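Side-chain contacts in L-amino acid deaminase (Proteus vulgaris, PDB 5I39), which binds FAD and probably uses it in the oxidative deamination of L-amino acids, as a membrane-bound flavoenzyme: residues T373-G376 against M377-S380; A45-L48 against G49-A53. All coordinates share one frame; numbering follows the deposited sequence. Where two conformers were deposited one is given.

Contact 1. Residues T373-G376 against M377-S380. With FAD (flavin-adenine dinucleotide), chain B; EDO (1,2-ethanediol), chain K.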
ATOM      1  N   THR A 373      -8.612   0.916  -0.432  1.00  8.38           N
ATOM      2  CA  THR A 373      -7.613   1.971  -0.429  1.00  8.37           C
ATOM      3  C   THR A 373      -6.674   1.892  -1.626  1.00  8.48           C
ATOM      4  O   THR A 373      -6.258   0.810  -2.044  1.00  8.52           O
ATOM      5  CB  THR A 373      -6.820   2.005   0.893  1.00  8.23           C
ATOM      6  OG1 THR A 373      -5.858   3.059   0.819  1.00  8.54           O
ATOM      7  CG2 THR A 373      -6.122   0.684   1.189  1.00  8.15           C
ATOM      8  N   GLY A 374      -6.335   3.071  -2.144  1.00  8.29           N
ATOM      9  CA  GLY A 374      -5.302   3.228  -3.163  1.00  8.47           C
ATOM     10  C   GLY A 374      -3.915   3.483  -2.593  1.00  8.27           C
ATOM     11  O   GLY A 374      -2.979   3.695  -3.353  1.00  8.70           O
ATOM     12  N   TRP A 375      -3.782   3.441  -1.264  1.00  8.01           N
ATOM     13  CA  TRP A 375      -2.532   3.751  -0.571  1.00  8.15           C
ATOM     14  C   TRP A 375      -2.267   2.758   0.567  1.00  7.62           C
ATOM     15  O   TRP A 375      -1.658   3.107   1.580  1.00  7.38           O
ATOM     16  CB  TRP A 375      -2.587   5.178  -0.024  1.00  8.55           C
ATOM     17  CG  TRP A 375      -2.575   6.228  -1.076  1.00  8.91           C
ATOM     18  CD1 TRP A 375      -3.627   6.987  -1.491  1.00  9.32           C
ATOM     19  CD2 TRP A 375      -1.448   6.649  -1.842  1.00  9.80           C
ATOM     20  NE1 TRP A 375      -3.224   7.856  -2.473  1.00 10.14           N
ATOM     21  CE2 TRP A 375      -1.891   7.663  -2.714  1.00 10.16           C
ATOM     22  CE3 TRP A 375      -0.104   6.259  -1.884  1.00 10.77           C
ATOM     23  CZ2 TRP A 375      -1.034   8.307  -3.614  1.00 11.34           C
ATOM     24  CZ3 TRP A 375       0.750   6.895  -2.780  1.00 11.95           C
ATOM     25  CH2 TRP A 375       0.279   7.903  -3.635  1.00 12.03           C
ATOM     26  N   GLY A 376      -2.702   1.516   0.388  1.00  7.68           N
ATOM     27  CA  GLY A 376      -2.638   0.522   1.450  1.00  7.49           C
ATOM     28  C   GLY A 376      -1.240   0.162   1.898  1.00  7.30           C
ATOM     29  O   GLY A 376      -1.044  -0.157   3.060  1.00  7.74           O
HETATM   30  N   MSE A 377      -0.258   0.200   1.005  1.00  7.31           N
HETATM   31  CA  MSE A 377       1.110  -0.095   1.431  1.00  7.28           C
HETATM   32  C   MSE A 377       1.540   0.923   2.466  1.00  7.26           C
HETATM   33  O   MSE A 377       1.990   0.561   3.558  1.00  7.28           O
HETATM   34  CB  MSE A 377       2.100  -0.124   0.270  1.00  7.47           C
HETATM   35  CG  MSE A 377       1.876  -1.262  -0.722  1.00  8.08           C
HETATM   36 SE   MSE A 377       2.060  -3.047   0.079  0.82  8.21          SE
HETATM   37  CE  MSE A 377       3.896  -2.890   0.761  1.00  8.80           C
ATOM     38  N   THR A 378       1.380   2.201   2.127  1.00  7.23           N
ATOM     39  CA  THR A 378       1.731   3.315   3.008  1.00  7.19           C
ATOM     40  C   THR A 378       0.979   3.276   4.337  1.00  7.08           C
ATOM     41  O   THR A 378       1.565   3.473   5.404  1.00  7.35           O
ATOM     42  CB  THR A 378       1.410   4.650   2.308  1.00  7.28           C
ATOM     43  OG1 THR A 378       2.166   4.750   1.102  1.00  7.61           O
ATOM     44  CG2 THR A 378       1.751   5.852   3.189  1.00  7.67           C
ATOM     45  N   GLU A 379      -0.330   3.057   4.245  1.00  6.96           N
ATOM     46  CA  GLU A 379      -1.221   3.154   5.394  1.00  7.21           C
ATOM     47  C   GLU A 379      -1.165   1.950   6.319  1.00  7.39           C
ATOM     48  O   GLU A 379      -1.497   2.074   7.500  1.00  7.63           O
ATOM     49  CB  GLU A 379      -2.657   3.312   4.902  1.00  7.35           C
ATOM     50  CG  GLU A 379      -2.896   4.598   4.131  1.00  7.48           C
ATOM     51  CD  GLU A 379      -4.175   4.595   3.317  1.00  7.55           C
ATOM     52  OE1 GLU A 379      -4.833   3.541   3.204  1.00  8.20           O
ATOM     53  OE2 GLU A 379      -4.516   5.667   2.771  1.00  7.67           O
ATOM     54  N   SER A 380      -0.755   0.797   5.788  1.00  7.26           N
ATOM     55  CA  SER A 380      -0.935  -0.495   6.455  1.00  7.64           C
ATOM     56  C   SER A 380      -0.501  -0.578   7.925  1.00  7.74           C
ATOM     57  O   SER A 380      -1.220  -1.173   8.709  1.00  8.30           O
ATOM     58  CB  SER A 380      -0.308  -1.638   5.648  1.00  7.99           C
ATOM     59  OG  SER A 380       1.081  -1.455   5.438  1.00  7.95           O
TER
HETATM   60  PA  FAD B 501      -4.421  -7.273  -1.878  1.00  8.44           P
HETATM   61  O1A FAD B 501      -5.040  -7.339  -3.279  1.00  9.40           O
HETATM   62  O2A FAD B 501      -2.907  -7.174  -1.869  1.00  8.55           O
HETATM   63  O5B FAD B 501      -4.772  -8.562  -1.016  1.00  8.65           O
HETATM   64  C5B FAD B 501      -6.100  -9.030  -0.830  1.00  9.00           C
HETATM   65  C4B FAD B 501      -6.000 -10.544  -0.813  1.00  9.26           C
HETATM   66  O4B FAD B 501      -7.287 -11.089  -0.459  1.00  9.35           O
HETATM   67  C3B FAD B 501      -5.639 -11.110  -2.188  1.00  9.27           C
HETATM   68  O3B FAD B 501      -4.400 -11.814  -2.110  1.00  9.19           O
HETATM   69  C2B FAD B 501      -6.850 -11.996  -2.518  1.00  9.48           C
HETATM   70  O2B FAD B 501      -6.511 -13.168  -3.283  1.00  9.44           O
HETATM   71  C1B FAD B 501      -7.414 -12.315  -1.146  1.00  9.50           C
HETATM   72  N9A FAD B 501      -8.836 -12.669  -1.108  1.00  9.61           N
HETATM   73  C8A FAD B 501      -9.835 -11.992  -1.638  1.00  9.95           C
HETATM   74  N7A FAD B 501     -11.029 -12.561  -1.369  1.00 10.19           N
HETATM   75  C5A FAD B 501     -10.737 -13.636  -0.647  1.00  9.81           C
HETATM   76  C6A FAD B 501     -11.507 -14.709  -0.025  1.00  9.91           C
HETATM   77  N6A FAD B 501     -12.851 -14.738  -0.138  1.00 10.37           N
HETATM   78  N1A FAD B 501     -10.850 -15.661   0.665  1.00  9.86           N
HETATM   79  C2A FAD B 501      -9.518 -15.633   0.805  1.00  9.92           C
HETATM   80  N3A FAD B 501      -8.739 -14.698   0.247  1.00  9.89           N
HETATM   81  C4A FAD B 501      -9.304 -13.710  -0.459  1.00  9.75           C
HETATM   82  N1  FAD B 501      -0.025   2.043  -2.369  1.00  9.02           N
HETATM   83  C2  FAD B 501       0.949   2.808  -1.868  1.00  8.86           C
HETATM   84  O2  FAD B 501       0.943   3.031  -0.644  1.00  8.78           O
HETATM   85  N3  FAD B 501       1.910   3.329  -2.669  1.00  8.78           N
HETATM   86  C4  FAD B 501       1.960   3.157  -3.995  1.00  8.97           C
HETATM   87  O4  FAD B 501       2.867   3.635  -4.662  1.00  8.91           O
HETATM   88  C4X FAD B 501       0.913   2.347  -4.632  1.00  9.35           C
HETATM   89  N5  FAD B 501       0.831   2.149  -5.975  1.00  9.57           N
HETATM   90  C5X FAD B 501      -0.038   1.259  -6.467  1.00  9.73           C
HETATM   91  C6  FAD B 501       0.002   0.874  -7.809  1.00  9.99           C
HETATM   92  C7  FAD B 501      -0.853  -0.096  -8.324  1.00  9.97           C
HETATM   93  C7M FAD B 501      -0.751  -0.530  -9.769  1.00 10.31           C
HETATM   94  C8  FAD B 501      -1.846  -0.726  -7.442  1.00 10.07           C
HETATM   95  C8M FAD B 501      -2.775  -1.809  -7.938  1.00 10.78           C
HETATM   96  C9  FAD B 501      -1.903  -0.326  -6.106  1.00  9.78           C
HETATM   97  C9A FAD B 501      -1.047   0.639  -5.589  1.00  9.36           C
HETATM   98  N10 FAD B 501      -1.107   1.039  -4.248  1.00  9.06           N
HETATM   99  C10 FAD B 501      -0.080   1.797  -3.691  1.00  9.12           C
HETATM  100  C1' FAD B 501      -2.129   0.528  -3.357  1.00  8.82           C
HETATM  101  C2' FAD B 501      -1.728  -0.690  -2.602  1.00  8.75           C
HETATM  102  O2' FAD B 501      -1.010  -1.557  -3.473  1.00  8.78           O
HETATM  103  C3' FAD B 501      -3.008  -1.339  -2.086  1.00  8.58           C
HETATM  104  O3' FAD B 501      -3.851  -0.374  -1.402  1.00  8.36           O
HETATM  105  C4' FAD B 501      -2.753  -2.475  -1.124  1.00  8.46           C
HETATM  106  O4' FAD B 501      -1.806  -3.400  -1.691  1.00  8.40           O
HETATM  107  C5' FAD B 501      -4.056  -3.193  -0.826  1.00  8.42           C
HETATM  108  O5' FAD B 501      -3.730  -4.283   0.038  1.00  8.18           O
HETATM  109  P   FAD B 501      -4.868  -5.393   0.351  1.00  8.24           P
HETATM  110  O1P FAD B 501      -4.265  -6.362   1.323  1.00  8.32           O
HETATM  111  O2P FAD B 501      -6.173  -4.699   0.676  1.00  8.60           O
HETATM  112  O3P FAD B 501      -5.142  -6.057  -1.107  1.00  8.52           O
HETATM  113  C1  EDO K 510      -1.630   4.552  -6.016  1.00 23.28           C
HETATM  114  O1  EDO K 510      -0.865   4.937  -4.866  1.00 23.18           O
HETATM  115  C2  EDO K 510      -2.751   5.557  -6.268  1.00 23.87           C
HETATM  116  O2  EDO K 510      -3.299   5.386  -7.586  1.00 24.56           O
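Where strand 367-371 gives way to helix 376-392, the linking turn and the first helical turn hold the pyrimidine end of the flavin and the ribityl chain, and Thr373 and Glu379 tie this corner together. The hydroxyl OG1 of Thr373 donates to Glu379 OE1 at 2.6 Å, meeting the carboxylate on its syn side but 35° out of its plane. That same OG1 accepts from Trp375 N, 3.0 Å away, which makes an ST turn. With chi1 at 180°, Thr373 swings OG1 away from its own amide, where it can serve both partners. Trp375 is the N-cap residue, and its carbonyl O receives Glu379 N at 3.0 Å. The carboxylate is anchored a second time by His96, whose NE2 bonds to OE2.

The helix start faces the cofactor. Thr378 grips flavin O2 twice, through OG1 at 2.7 Å and through its backbone N at 2.9 Å, two donors that would probably favour negative charge at that end of the ring. Gly376 N donates to ribityl O3' at 2.8 Å, and O3' in turn donates to Thr373 O. Over one face of the Trp375 indole sits ethanediol O1, which also bonds to Gly374 O.

Contact 2. Residues A45-L48 against G49-A53. With FAD (flavin-adenine dinucleotide), chain B.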
ATOM      1  N   ALA A  45      -4.405 -12.476   2.364  1.00  8.06           N
ATOM      2  CA  ALA A  45      -2.982 -12.338   2.699  1.00  8.20           C
ATOM      3  C   ALA A  45      -2.277 -11.330   1.783  1.00  7.95           C
ATOM      4  O   ALA A  45      -1.198 -11.596   1.244  1.00  8.52           O
ATOM      5  CB  ALA A  45      -2.284 -13.689   2.653  1.00  8.49           C
ATOM      6  N   GLY A  46      -2.902 -10.169   1.610  1.00  7.76           N
ATOM      7  CA  GLY A  46      -2.205  -8.983   1.118  1.00  7.80           C
ATOM      8  C   GLY A  46      -1.637  -8.220   2.299  1.00  7.52           C
ATOM      9  O   GLY A  46      -1.662  -8.691   3.442  1.00  7.75           O
ATOM     10  N   ILE A  47      -1.146  -7.015   2.037  1.00  7.27           N
ATOM     11  CA  ILE A  47      -0.513  -6.226   3.086  1.00  7.43           C
ATOM     12  C   ILE A  47      -1.477  -5.920   4.234  1.00  7.37           C
ATOM     13  O   ILE A  47      -1.070  -5.911   5.384  1.00  7.72           O
ATOM     14  CB  ILE A  47       0.126  -4.931   2.522  1.00  7.36           C
ATOM     15  CG1 ILE A  47       1.110  -4.302   3.520  1.00  7.44           C
ATOM     16  CG2 ILE A  47      -0.926  -3.916   2.093  1.00  7.60           C
ATOM     17  CD1 ILE A  47       2.384  -5.096   3.731  1.00  7.98           C
ATOM     18  N   LEU A  48      -2.746  -5.670   3.935  1.00  7.46           N
ATOM     19  CA  LEU A  48      -3.664  -5.275   4.994  1.00  7.84           C
ATOM     20  C   LEU A  48      -3.980  -6.445   5.920  1.00  7.65           C
ATOM     21  O   LEU A  48      -3.948  -6.290   7.143  1.00  7.84           O
ATOM     22  CB  LEU A  48      -4.915  -4.613   4.420  1.00  7.74           C
ATOM     23  CG  LEU A  48      -4.636  -3.285   3.693  1.00  8.05           C
ATOM     24  CD1 LEU A  48      -5.941  -2.642   3.258  1.00  8.34           C
ATOM     25  CD2 LEU A  48      -3.840  -2.291   4.531  1.00  8.57           C
ATOM     26  N   GLY A  49      -4.223  -7.626   5.364  1.00  7.52           N
ATOM     27  CA  GLY A  49      -4.452  -8.812   6.193  1.00  7.82           C
ATOM     28  C   GLY A  49      -3.218  -9.212   6.986  1.00  7.69           C
ATOM     29  O   GLY A  49      -3.311  -9.528   8.176  1.00  7.88           O
ATOM     30  N   ILE A  50      -2.060  -9.188   6.330  1.00  7.63           N
ATOM     31  CA  ILE A  50      -0.802  -9.540   6.983  1.00  7.76           C
ATOM     32  C   ILE A  50      -0.476  -8.586   8.135  1.00  7.47           C
ATOM     33  O   ILE A  50      -0.150  -9.032   9.241  1.00  7.82           O
ATOM     34  CB  ILE A  50       0.360  -9.567   5.970  1.00  8.19           C
ATOM     35  CG1 ILE A  50       0.202 -10.756   5.011  1.00  8.54           C
ATOM     36  CG2 ILE A  50       1.711  -9.667   6.675  1.00  8.38           C
ATOM     37  CD1 ILE A  50       1.019 -10.635   3.744  1.00  9.09           C
HETATM   38  N   MSE A  51      -0.555  -7.282   7.880  1.00  7.44           N
HETATM   39  CA  MSE A  51      -0.191  -6.293   8.900  0.55  7.43           C
HETATM   40  C   MSE A  51      -1.174  -6.332  10.049  1.00  7.54           C
HETATM   41  O   MSE A  51      -0.778  -6.211  11.213  1.00  7.57           O
HETATM   42  CB  MSE A  51      -0.079  -4.893   8.298  0.55  7.60           C
HETATM   43  CG  MSE A  51       1.063  -4.778   7.279  0.55  8.14           C
HETATM   44 SE   MSE A  51       2.837  -5.204   7.991  0.44  9.02          SE
HETATM   45  CE  MSE A  51       2.961  -3.639   9.172  0.55  9.66           C
ATOM     46  N   THR A  52      -2.460  -6.516   9.750  1.00  7.32           N
ATOM     47  CA  THR A  52      -3.460  -6.641  10.811  1.00  7.49           C
ATOM     48  C   THR A  52      -3.199  -7.888  11.661  1.00  7.42           C
ATOM     49  O   THR A  52      -3.268  -7.822  12.885  1.00  7.83           O
ATOM     50  CB  THR A  52      -4.895  -6.633  10.254  1.00  7.81           C
ATOM     51  OG1 THR A  52      -5.091  -5.460   9.456  1.00  7.95           O
ATOM     52  CG2 THR A  52      -5.906  -6.598  11.379  1.00  8.33           C
ATOM     53  N   ALA A  53      -2.892  -9.007  11.012  1.00  7.34           N
ATOM     54  CA  ALA A  53      -2.560 -10.246  11.723  1.00  7.73           C
ATOM     55  C   ALA A  53      -1.376 -10.071  12.671  1.00  7.80           C
ATOM     56  O   ALA A  53      -1.424 -10.511  13.818  1.00  8.45           O
ATOM     57  CB  ALA A  53      -2.280 -11.363  10.732  1.00  8.01           C
TER
HETATM   58  PA  FAD B 501      -4.421  -7.273  -1.878  1.00  8.44           P
HETATM   59  O1A FAD B 501      -5.040  -7.339  -3.279  1.00  9.40           O
HETATM   60  O2A FAD B 501      -2.907  -7.174  -1.869  1.00  8.55           O
HETATM   61  O5B FAD B 501      -4.772  -8.562  -1.016  1.00  8.65           O
HETATM   62  C5B FAD B 501      -6.100  -9.030  -0.830  1.00  9.00           C
HETATM   63  C4B FAD B 501      -6.000 -10.544  -0.813  1.00  9.26           C
HETATM   64  O4B FAD B 501      -7.287 -11.089  -0.459  1.00  9.35           O
HETATM   65  C3B FAD B 501      -5.639 -11.110  -2.188  1.00  9.27           C
HETATM   66  O3B FAD B 501      -4.400 -11.814  -2.110  1.00  9.19           O
HETATM   67  C2B FAD B 501      -6.850 -11.996  -2.518  1.00  9.48           C
HETATM   68  O2B FAD B 501      -6.511 -13.168  -3.283  1.00  9.44           O
HETATM   69  C1B FAD B 501      -7.414 -12.315  -1.146  1.00  9.50           C
HETATM   70  N9A FAD B 501      -8.836 -12.669  -1.108  1.00  9.61           N
HETATM   71  C8A FAD B 501      -9.835 -11.992  -1.638  1.00  9.95           C
HETATM   72  N7A FAD B 501     -11.029 -12.561  -1.369  1.00 10.19           N
HETATM   73  C5A FAD B 501     -10.737 -13.636  -0.647  1.00  9.81           C
HETATM   74  C6A FAD B 501     -11.507 -14.709  -0.025  1.00  9.91           C
HETATM   75  N6A FAD B 501     -12.851 -14.738  -0.138  1.00 10.37           N
HETATM   76  N1A FAD B 501     -10.850 -15.661   0.665  1.00  9.86           N
HETATM   77  C2A FAD B 501      -9.518 -15.633   0.805  1.00  9.92           C
HETATM   78  N3A FAD B 501      -8.739 -14.698   0.247  1.00  9.89           N
HETATM   79  C4A FAD B 501      -9.304 -13.710  -0.459  1.00  9.75           C
HETATM   80  N1  FAD B 501      -0.025   2.043  -2.369  1.00  9.02           N
HETATM   81  C2  FAD B 501       0.949   2.808  -1.868  1.00  8.86           C
HETATM   82  O2  FAD B 501       0.943   3.031  -0.644  1.00  8.78           O
HETATM   83  N3  FAD B 501       1.910   3.329  -2.669  1.00  8.78           N
HETATM   84  C4  FAD B 501       1.960   3.157  -3.995  1.00  8.97           C
HETATM   85  O4  FAD B 501       2.867   3.635  -4.662  1.00  8.91           O
HETATM   86  C4X FAD B 501       0.913   2.347  -4.632  1.00  9.35           C
HETATM   87  N5  FAD B 501       0.831   2.149  -5.975  1.00  9.57           N
HETATM   88  C5X FAD B 501      -0.038   1.259  -6.467  1.00  9.73           C
HETATM   89  C6  FAD B 501       0.002   0.874  -7.809  1.00  9.99           C
HETATM   90  C7  FAD B 501      -0.853  -0.096  -8.324  1.00  9.97           C
HETATM   91  C7M FAD B 501      -0.751  -0.530  -9.769  1.00 10.31           C
HETATM   92  C8  FAD B 501      -1.846  -0.726  -7.442  1.00 10.07           C
HETATM   93  C8M FAD B 501      -2.775  -1.809  -7.938  1.00 10.78           C
HETATM   94  C9  FAD B 501      -1.903  -0.326  -6.106  1.00  9.78           C
HETATM   95  C9A FAD B 501      -1.047   0.639  -5.589  1.00  9.36           C
HETATM   96  N10 FAD B 501      -1.107   1.039  -4.248  1.00  9.06           N
HETATM   97  C10 FAD B 501      -0.080   1.797  -3.691  1.00  9.12           C
HETATM   98  C1' FAD B 501      -2.129   0.528  -3.357  1.00  8.82           C
HETATM   99  C2' FAD B 501      -1.728  -0.690  -2.602  1.00  8.75           C
HETATM  100  O2' FAD B 501      -1.010  -1.557  -3.473  1.00  8.78           O
HETATM  101  C3' FAD B 501      -3.008  -1.339  -2.086  1.00  8.58           C
HETATM  102  O3' FAD B 501      -3.851  -0.374  -1.402  1.00  8.36           O
HETATM  103  C4' FAD B 501      -2.753  -2.475  -1.124  1.00  8.46           C
HETATM  104  O4' FAD B 501      -1.806  -3.400  -1.691  1.00  8.40           O
HETATM  105  C5' FAD B 501      -4.056  -3.193  -0.826  1.00  8.42           C
HETATM  106  O5' FAD B 501      -3.730  -4.283   0.038  1.00  8.18           O
HETATM  107  P   FAD B 501      -4.868  -5.393   0.351  1.00  8.24           P
HETATM  108  O1P FAD B 501      -4.265  -6.362   1.323  1.00  8.32           O
HETATM  109  O2P FAD B 501      -6.173  -4.699   0.676  1.00  8.60           O
HETATM  110  O3P FAD B 501      -5.142  -6.057  -1.107  1.00  8.52           O
HETATM  111  O   HOH W   1      -4.981  -8.484   2.740  1.00  7.89           O
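Leu48 O takes two bonds from Thr52, one turn further along the helix. The backbone N arrives at 3.0 Å and the hydroxyl OG1 at 2.7 Å, from opposite faces of the carbonyl plane. The threonine can do this because chi1 of -55° sets OG1 beside its own N, leaning back over the preceding turn. Ile50 N reaches Gly46 O, the N-cap carbonyl, at 166° at the hydrogen, and the Ile50 side chain lies against that oxygen too, with CG1 3.2 Å from Gly46 O. On another flank, Ile47 and Met51, a selenomethionine, run side by side in the same direction, and in the conformer given Ile47 CG1 packs on Met51 CG at 3.8 Å.

At the N-terminal end of this helix sits the FAD pyrophosphate. Leu48 N donates to O1P at 3.1 Å, while Leu48 CD1 rests 3.3 Å from O2P. A water donates to O1P at 2.7 Å and accepts from Gly49 N, with a weaker bond from Gly46 N. Gly46 and Gly49 fit the GxGxxG pattern of a Rossmann-type dinucleotide fold, and Gly46 CA comes within 3.3 Å of FAD O1P.

Further out, Ser76 OG accepts from Ile47 N, Glu67 OE1 holds Ala45 N, and Asn370 makes a weak bond to Thr52 OG1. With one amide bound directly to O1P and others relayed through water, the N-terminal end of the helix probably stabilises the negative charge of the phosphate, in keeping with the helix dipole.

Overall arrangement
From the N terminus, strand 40-43 leads into contact 2, where the chain turns into helix 47-58 of the beta-alpha-beta unit completed by strand 63-66. Contact 1 comes more than 300 residues later, at the turn from strand 367-371 into helix 376-392. Each closes only a local turn, and the two follow in series without nesting or crossing. Both strands belong to the same six-stranded sheet, with strand 235-237 between them. The helix starts touch directly: SE of Met377, a selenomethionine, lies 3.6 Å from Ile47 CB, and Ser380 CB meets Leu48 CD2 at 3.8 Å. One FAD spans both, its pyrophosphate at contact 2 and its flavin at contact 1.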